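Side-chain contacts in proline iminopeptidase (Streptomyces halstedii, PDB 3WMR), which hydrolyses amide bonds of polyketide substrates and probably also releases N-terminal proline from peptides: residues P56-T59 with H60-L64; H202-I206 with V207-R211. All blocks are in the same frame, centred on the assembly; numbering follows the deposited sequence.

Contact 1: P56-T59 with H60-L64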
ATOM      1  N   PRO A  56       0.799  -5.786   4.627  1.00 24.02           N
ATOM      2  CA  PRO A  56       1.234  -5.031   5.805  1.00 24.74           C
ATOM      3  C   PRO A  56       2.711  -5.292   6.127  1.00 25.73           C
ATOM      4  O   PRO A  56       3.258  -6.311   5.697  1.00 25.98           O
ATOM      5  CB  PRO A  56       0.370  -5.583   6.931  1.00 25.29           C
ATOM      6  CG  PRO A  56      -0.794  -6.245   6.289  1.00 25.08           C
ATOM      7  CD  PRO A  56      -0.398  -6.599   4.885  1.00 24.27           C
ATOM      8  N   GLY A  57       3.334  -4.383   6.876  1.00 26.01           N
ATOM      9  CA  GLY A  57       4.694  -4.595   7.361  1.00 26.93           C
ATOM     10  C   GLY A  57       5.756  -3.987   6.466  1.00 27.02           C
ATOM     11  O   GLY A  57       6.943  -4.262   6.633  1.00 27.16           O
ATOM     12  N   SER A  58       5.325  -3.155   5.525  1.00 26.26           N
ATOM     13  CA  SER A  58       6.241  -2.408   4.692  1.00 27.48           C
ATOM     14  C   SER A  58       6.548  -1.088   5.431  1.00 27.32           C
ATOM     15  O   SER A  58       6.320  -0.989   6.642  1.00 28.05           O
ATOM     16  CB  SER A  58       5.608  -2.201   3.319  1.00 28.37           C
ATOM     17  OG  SER A  58       6.488  -1.531   2.444  1.00 30.55           O
ATOM     18  N   THR A  59       7.099  -0.096   4.741  1.00 26.22           N
ATOM     19  CA  THR A  59       7.343   1.195   5.355  1.00 25.42           C
ATOM     20  C   THR A  59       6.978   2.300   4.375  1.00 24.61           C
ATOM     21  O   THR A  59       6.711   2.039   3.202  1.00 23.48           O
ATOM     22  CB  THR A  59       8.808   1.350   5.837  1.00 25.90           C
ATOM     23  OG1 THR A  59       9.715   1.301   4.716  1.00 25.66           O
ATOM     24  CG2 THR A  59       9.168   0.274   6.854  1.00 26.27           C
ATOM     25  N   HIS A  60       6.968   3.531   4.869  1.00 25.66           N
ATOM     26  CA  HIS A  60       6.615   4.703   4.060  1.00 26.87           C
ATOM     27  C   HIS A  60       7.638   5.030   2.983  1.00 27.03           C
ATOM     28  O   HIS A  60       7.343   5.787   2.058  1.00 25.84           O
ATOM     29  CB  HIS A  60       6.517   5.950   4.939  1.00 27.86           C
ATOM     30  CG  HIS A  60       7.850   6.575   5.243  1.00 29.25           C
ATOM     31  ND1 HIS A  60       8.695   6.093   6.222  1.00 30.32           N
ATOM     32  CD2 HIS A  60       8.497   7.618   4.670  1.00 30.23           C
ATOM     33  CE1 HIS A  60       9.802   6.818   6.242  1.00 31.57           C
ATOM     34  NE2 HIS A  60       9.707   7.746   5.307  1.00 31.78           N
ATOM     35  N   ASP A  61       8.845   4.486   3.127  1.00 28.12           N
ATOM     36  CA  ASP A  61      10.023   4.971   2.378  1.00 28.93           C
ATOM     37  C   ASP A  61       9.843   4.948   0.870  1.00 27.88           C
ATOM     38  O   ASP A  61      10.150   5.924   0.197  1.00 29.48           O
ATOM     39  CB  ASP A  61      11.279   4.160   2.749  1.00 30.85           C
ATOM     40  CG  ASP A  61      11.644   4.292   4.208  1.00 32.41           C
ATOM     41  OD1 ASP A  61      12.600   5.038   4.520  1.00 34.47           O
ATOM     42  OD2 ASP A  61      10.976   3.648   5.042  1.00 33.71           O
ATOM     43  N   TYR A  62       9.347   3.837   0.337  1.00 27.36           N
ATOM     44  CA  TYR A  62       9.096   3.710  -1.116  1.00 27.44           C
ATOM     45  C   TYR A  62       8.031   4.678  -1.660  1.00 26.64           C
ATOM     46  O   TYR A  62       7.893   4.821  -2.871  1.00 26.90           O
ATOM     47  CB  TYR A  62       8.740   2.258  -1.487  1.00 27.19           C
ATOM     48  CG  TYR A  62       7.279   1.877  -1.224  1.00 26.63           C
ATOM     49  CD1 TYR A  62       6.836   1.616   0.062  1.00 26.10           C
ATOM     50  CD2 TYR A  62       6.356   1.763  -2.272  1.00 26.03           C
ATOM     51  CE1 TYR A  62       5.513   1.287   0.318  1.00 25.86           C
ATOM     52  CE2 TYR A  62       5.015   1.413  -2.021  1.00 26.30           C
ATOM     53  CZ  TYR A  62       4.607   1.186  -0.718  1.00 25.45           C
ATOM     54  OH  TYR A  62       3.302   0.855  -0.422  1.00 24.97           O
ATOM     55  N   LEU A  63       7.275   5.331  -0.771  1.00 26.56           N
ATOM     56  CA  LEU A  63       6.278   6.326  -1.180  1.00 26.60           C
ATOM     57  C   LEU A  63       6.811   7.759  -1.156  1.00 28.14           C
ATOM     58  O   LEU A  63       6.036   8.695  -1.378  1.00 28.70           O
ATOM     59  CB  LEU A  63       5.022   6.227  -0.293  1.00 25.64           C
ATOM     60  CG  LEU A  63       4.203   4.947  -0.432  1.00 25.19           C
ATOM     61  CD1 LEU A  63       3.030   4.945   0.531  1.00 24.29           C
ATOM     62  CD2 LEU A  63       3.698   4.762  -1.852  1.00 25.71           C
ATOM     63  N   LEU A  64       8.116   7.945  -0.910  1.00 27.59           N
ATOM     64  CA  LEU A  64       8.671   9.294  -0.660  1.00 28.52           C
ATOM     65  C   LEU A  64       8.594  10.223  -1.871  1.00 26.95           C
ATOM     66  O   LEU A  64       8.501  11.418  -1.710  1.00 27.80           O
ATOM     67  CB  LEU A  64      10.120   9.225  -0.152  1.00 29.46           C
ATOM     68  CG  LEU A  64      10.267   8.984   1.349  1.00 30.27           C
ATOM     69  CD1 LEU A  64      11.723   8.656   1.699  1.00 31.16           C
ATOM     70  CD2 LEU A  64       9.770  10.184   2.142  1.00 30.22           C
TER
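The hydroxyl of Thr59 reaches across to the carboxylate of Asp61 and donates a hydrogen bond, OG1 to OD2, of 2.7 Å. It meets OD2 on the anti side, 23° out of the carboxylate plane. Thr59 holds OG1 between its own backbone N and carbonyl carbon (chi1 64°), which brings the hydroxyl to the side where Asp61 stands; a threonine suits the place because its short branch carries a donor there and still leaves a methyl for packing. One residue further on, Tyr62 turns the edge of its ring to the backbone: Thr59 O lies near the ring plane, 3.2 Å from Tyr62 CD1, so that the carbonyl oxygen faces the slightly positive ring hydrogens. The short side chain of Ser58 brings OG obliquely beside the same ring, 3.7 Å from Tyr62 CE1. Beside this, Asp61 CG sits 3.7 Å above one face of the His60 imidazole, displaced toward its rim.

The second shell fixes these groups. Thr216 of helix 211-222 bonds both Thr59 OG1 and Tyr62 N, Asp80 holds His60 ND1, and Tyr62 OH is gripped by Gln125 OE1 and Gly54 N. Within the turn, Leu63 N bonds His60 O at 2.9 Å and Leu64 N bonds Asp61 O at 3.1 Å, the short-range pattern of a 3-10 segment. Upstream, Pro56 follows a cis peptide bond, and Gly57 has a positive phi of 95° at which a beta-carbon would press on Pro56 O.

Tyr62 lies about 5 Å, side chain to side chain, from Ser126, the predicted nucleophile. The whole belongs to the loop after strand 49-52 of the alpha/beta hydrolase fold, which carries the HGGPG motif familiar from S33 prolyl iminopeptidases.

Contact 2: H202-I206 with V207-R211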
ATOM      1  N   HIS A 202       6.000  -7.111 -12.813  1.00 24.98           N
ATOM      2  CA  HIS A 202       4.746  -6.713 -12.176  1.00 23.97           C
ATOM      3  C   HIS A 202       4.873  -5.939 -10.858  1.00 23.74           C
ATOM      4  O   HIS A 202       3.859  -5.441 -10.360  1.00 22.68           O
ATOM      5  CB  HIS A 202       3.869  -7.953 -11.945  1.00 23.31           C
ATOM      6  CG  HIS A 202       3.688  -8.801 -13.161  1.00 23.12           C
ATOM      7  ND1 HIS A 202       4.250 -10.054 -13.282  1.00 23.66           N
ATOM      8  CD2 HIS A 202       3.018  -8.582 -14.315  1.00 23.58           C
ATOM      9  CE1 HIS A 202       3.944 -10.564 -14.459  1.00 23.84           C
ATOM     10  NE2 HIS A 202       3.196  -9.692 -15.106  1.00 24.31           N
ATOM     11  N   VAL A 203       6.076  -5.799 -10.296  1.00 23.12           N
ATOM     12  CA  VAL A 203       6.210  -5.088  -9.011  1.00 22.89           C
ATOM     13  C   VAL A 203       6.976  -3.772  -9.156  1.00 24.16           C
ATOM     14  O   VAL A 203       6.516  -2.721  -8.696  1.00 23.81           O
ATOM     15  CB  VAL A 203       6.835  -5.970  -7.914  1.00 22.53           C
ATOM     16  CG1 VAL A 203       7.071  -5.168  -6.650  1.00 22.52           C
ATOM     17  CG2 VAL A 203       5.924  -7.160  -7.587  1.00 22.45           C
ATOM     18  N   CYS A 204       8.154  -3.844  -9.774  1.00 26.06           N
ATOM     19  CA  CYS A 204       8.967  -2.667 -10.047  1.00 28.01           C
ATOM     20  C   CYS A 204       9.813  -2.929 -11.284  1.00 29.91           C
ATOM     21  O   CYS A 204      10.795  -3.684 -11.238  1.00 30.54           O
ATOM     22  CB  CYS A 204       9.886  -2.337  -8.863  1.00 29.08           C
ATOM     23  SG  CYS A 204      10.869  -0.825  -9.116  1.00 32.03           S
ATOM     24  N   ARG A 205       9.425  -2.304 -12.385  1.00 31.33           N
ATOM     25  CA  ARG A 205      10.126  -2.484 -13.645  1.00 33.76           C
ATOM     26  C   ARG A 205      11.454  -1.715 -13.734  1.00 35.09           C
ATOM     27  O   ARG A 205      12.225  -1.920 -14.672  1.00 35.56           O
ATOM     28  CB  ARG A 205       9.197  -2.122 -14.803  1.00 34.03           C
ATOM     29  CG  ARG A 205       8.030  -3.086 -14.921  1.00 33.87           C
ATOM     30  CD  ARG A 205       6.851  -2.491 -15.648  1.00 33.59           C
ATOM     31  NE  ARG A 205       6.985  -2.573 -17.094  1.00 34.87           N
ATOM     32  CZ  ARG A 205       6.769  -3.664 -17.821  1.00 35.66           C
ATOM     33  NH1 ARG A 205       6.441  -4.822 -17.251  1.00 35.22           N
ATOM     34  NH2 ARG A 205       6.913  -3.608 -19.137  1.00 36.87           N
ATOM     35  N   ILE A 206      11.743  -0.856 -12.760  1.00 35.03           N
ATOM     36  CA  ILE A 206      13.031  -0.173 -12.746  1.00 35.53           C
ATOM     37  C   ILE A 206      14.050  -0.992 -11.962  1.00 36.87           C
ATOM     38  O   ILE A 206      13.855  -1.260 -10.763  1.00 35.66           O
ATOM     39  CB  ILE A 206      12.969   1.246 -12.150  1.00 34.96           C
ATOM     40  CG1 ILE A 206      11.907   2.081 -12.858  1.00 34.45           C
ATOM     41  CG2 ILE A 206      14.342   1.929 -12.292  1.00 35.53           C
ATOM     42  CD1 ILE A 206      11.534   3.347 -12.115  1.00 34.23           C
ATOM     43  N   VAL A 207      15.133  -1.363 -12.658  1.00 36.83           N
ATOM     44  CA  VAL A 207      16.262  -2.111 -12.108  1.00 37.73           C
ATOM     45  C   VAL A 207      17.549  -1.449 -12.636  1.00 38.57           C
ATOM     46  O   VAL A 207      17.613  -1.152 -13.824  1.00 37.27           O
ATOM     47  CB  VAL A 207      16.217  -3.580 -12.574  1.00 38.26           C
ATOM     48  CG1 VAL A 207      17.450  -4.347 -12.113  1.00 39.51           C
ATOM     49  CG2 VAL A 207      14.935  -4.254 -12.078  1.00 37.99           C
ATOM     50  N   PRO A 208      18.551  -1.176 -11.765  1.00 39.79           N
ATOM     51  CA  PRO A 208      18.559  -1.363 -10.315  1.00 39.78           C
ATOM     52  C   PRO A 208      17.335  -0.716  -9.664  1.00 38.48           C
ATOM     53  O   PRO A 208      16.784   0.246 -10.197  1.00 38.94           O
ATOM     54  CB  PRO A 208      19.836  -0.644  -9.874  1.00 41.28           C
ATOM     55  CG  PRO A 208      20.740  -0.708 -11.063  1.00 43.11           C
ATOM     56  CD  PRO A 208      19.815  -0.562 -12.240  1.00 42.63           C
ATOM     57  N   TRP A 209      16.894  -1.247  -8.537  1.00 37.93           N
ATOM     58  CA  TRP A 209      15.738  -0.675  -7.855  1.00 37.03           C
ATOM     59  C   TRP A 209      16.010   0.785  -7.433  1.00 38.20           C
ATOM     60  O   TRP A 209      17.147   1.113  -7.031  1.00 38.84           O
ATOM     61  CB  TRP A 209      15.371  -1.524  -6.636  1.00 35.57           C
ATOM     62  CG  TRP A 209      14.723  -2.848  -6.971  1.00 34.25           C
ATOM     63  CD1 TRP A 209      14.114  -3.190  -8.137  1.00 33.44           C
ATOM     64  CD2 TRP A 209      14.576  -3.974  -6.098  1.00 33.38           C
ATOM     65  NE1 TRP A 209      13.628  -4.461  -8.064  1.00 34.05           N
ATOM     66  CE2 TRP A 209      13.881  -4.967  -6.817  1.00 32.98           C
ATOM     67  CE3 TRP A 209      14.970  -4.243  -4.778  1.00 33.46           C
ATOM     68  CZ2 TRP A 209      13.560  -6.208  -6.269  1.00 31.58           C
ATOM     69  CZ3 TRP A 209      14.655  -5.483  -4.232  1.00 33.27           C
ATOM     70  CH2 TRP A 209      13.959  -6.456  -4.986  1.00 31.98           C
ATOM     71  N   PRO A 210      14.978   1.666  -7.530  1.00 38.16           N
ATOM     72  CA  PRO A 210      15.038   2.990  -6.918  1.00 37.19           C
ATOM     73  C   PRO A 210      15.414   2.871  -5.442  1.00 37.56           C
ATOM     74  O   PRO A 210      14.995   1.926  -4.782  1.00 36.03           O
ATOM     75  CB  PRO A 210      13.601   3.507  -7.065  1.00 37.44           C
ATOM     76  CG  PRO A 210      13.076   2.818  -8.275  1.00 37.04           C
ATOM     77  CD  PRO A 210      13.717   1.462  -8.272  1.00 37.30           C
ATOM     78  N   ARG A 211      16.215   3.802  -4.935  1.00 37.76           N
ATOM     79  CA  ARG A 211      16.636   3.757  -3.527  1.00 38.51           C
ATOM     80  C   ARG A 211      15.444   3.677  -2.562  1.00 36.13           C
ATOM     81  O   ARG A 211      15.467   2.941  -1.559  1.00 33.48           O
ATOM     82  CB  ARG A 211      17.457   4.992  -3.178  1.00 40.62           C
ATOM     83  CG  ARG A 211      18.104   4.923  -1.799  1.00 42.67           C
ATOM     84  CD  ARG A 211      18.046   6.270  -1.100  1.00 43.74           C
ATOM     85  NE  ARG A 211      16.697   6.556  -0.641  1.00 43.51           N
ATOM     86  CZ  ARG A 211      16.221   6.305   0.579  1.00 43.71           C
ATOM     87  NH1 ARG A 211      16.986   5.756   1.518  1.00 43.84           N
ATOM     88  NH2 ARG A 211      14.953   6.613   0.859  1.00 42.13           N
TER
HETATM   89  O   HOH W   1      11.778  -5.699  -9.750  1.00 32.64           O
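Cys204 carries SG anti to its backbone nitrogen (chi1 -177°), which sends the sulfur across the turn toward Trp209 and Pro210, while Trp209, with CG beside its own nitrogen (chi1 -73°), swings its indole back to meet it. The chain between them makes a type VIb turn, with the cis peptide bond before Pro208 at its heart; Val207 takes the extended backbone that this turn requires ahead of its cis proline, a conformation with which its beta-branch is compatible. This turn joins helix 189-202 to helix 211-222 in the helical cap of the alpha/beta hydrolase.

Inside the bend the packing is apolar. Cys204 SG rests 3.7 Å from Pro210 CD and also makes an oblique sulfur-aromatic contact with the indole, 4.9 Å from SG to the centroid of the five-membered ring of Trp209. Ile206 crosses Pro210 at about a right angle, its CB 4.0 Å from Pro210 CD. Pro210, at the N-cap of helix 211-222, has no N-H to offer, and its ring fills the inside of the bend against Cys204 and Ile206. Replacing it by a glycine would remove that ring, is likely to leave Cys204 SG and Ile206 CB without their apolar neighbour, and would probably set the backbone before the helix free to turn.

The carbonyl of Ile206 points at carbon donors: Trp209 CD1 comes within 3.3 Å of Ile206 O at the ring edge, and Trp209 CA makes a CA-H...O contact with it. The rings of Trp209 and Phe213 meet edge-to-face. At the indole's polar end a single water accepts from Trp209 NE1 at 2.8 Å and donates to Cys204 O at 2.7 Å.

Overall arrangement
Contact 1 is buried, its centre about 8 Å from that of the chain, in the loop that leads from strand 49-52 to strand 76-80; contact 2 is a surface contact, its centre about 16 Å from that of the chain, in the cap. Their chemistry follows: residues 56-64 meet through a charged and hydroxylic network with partners drawn from strands, loops and helices, whereas residues 202-211 close on sulfur, proline and indole, with a water as the polar bridge. Helix 211-222 links them, since contact 2 leads into it and its Thr216 serves contact 1. They also touch directly, Leu64 CD1 packing against Arg211 NH2 at 3.9 Å.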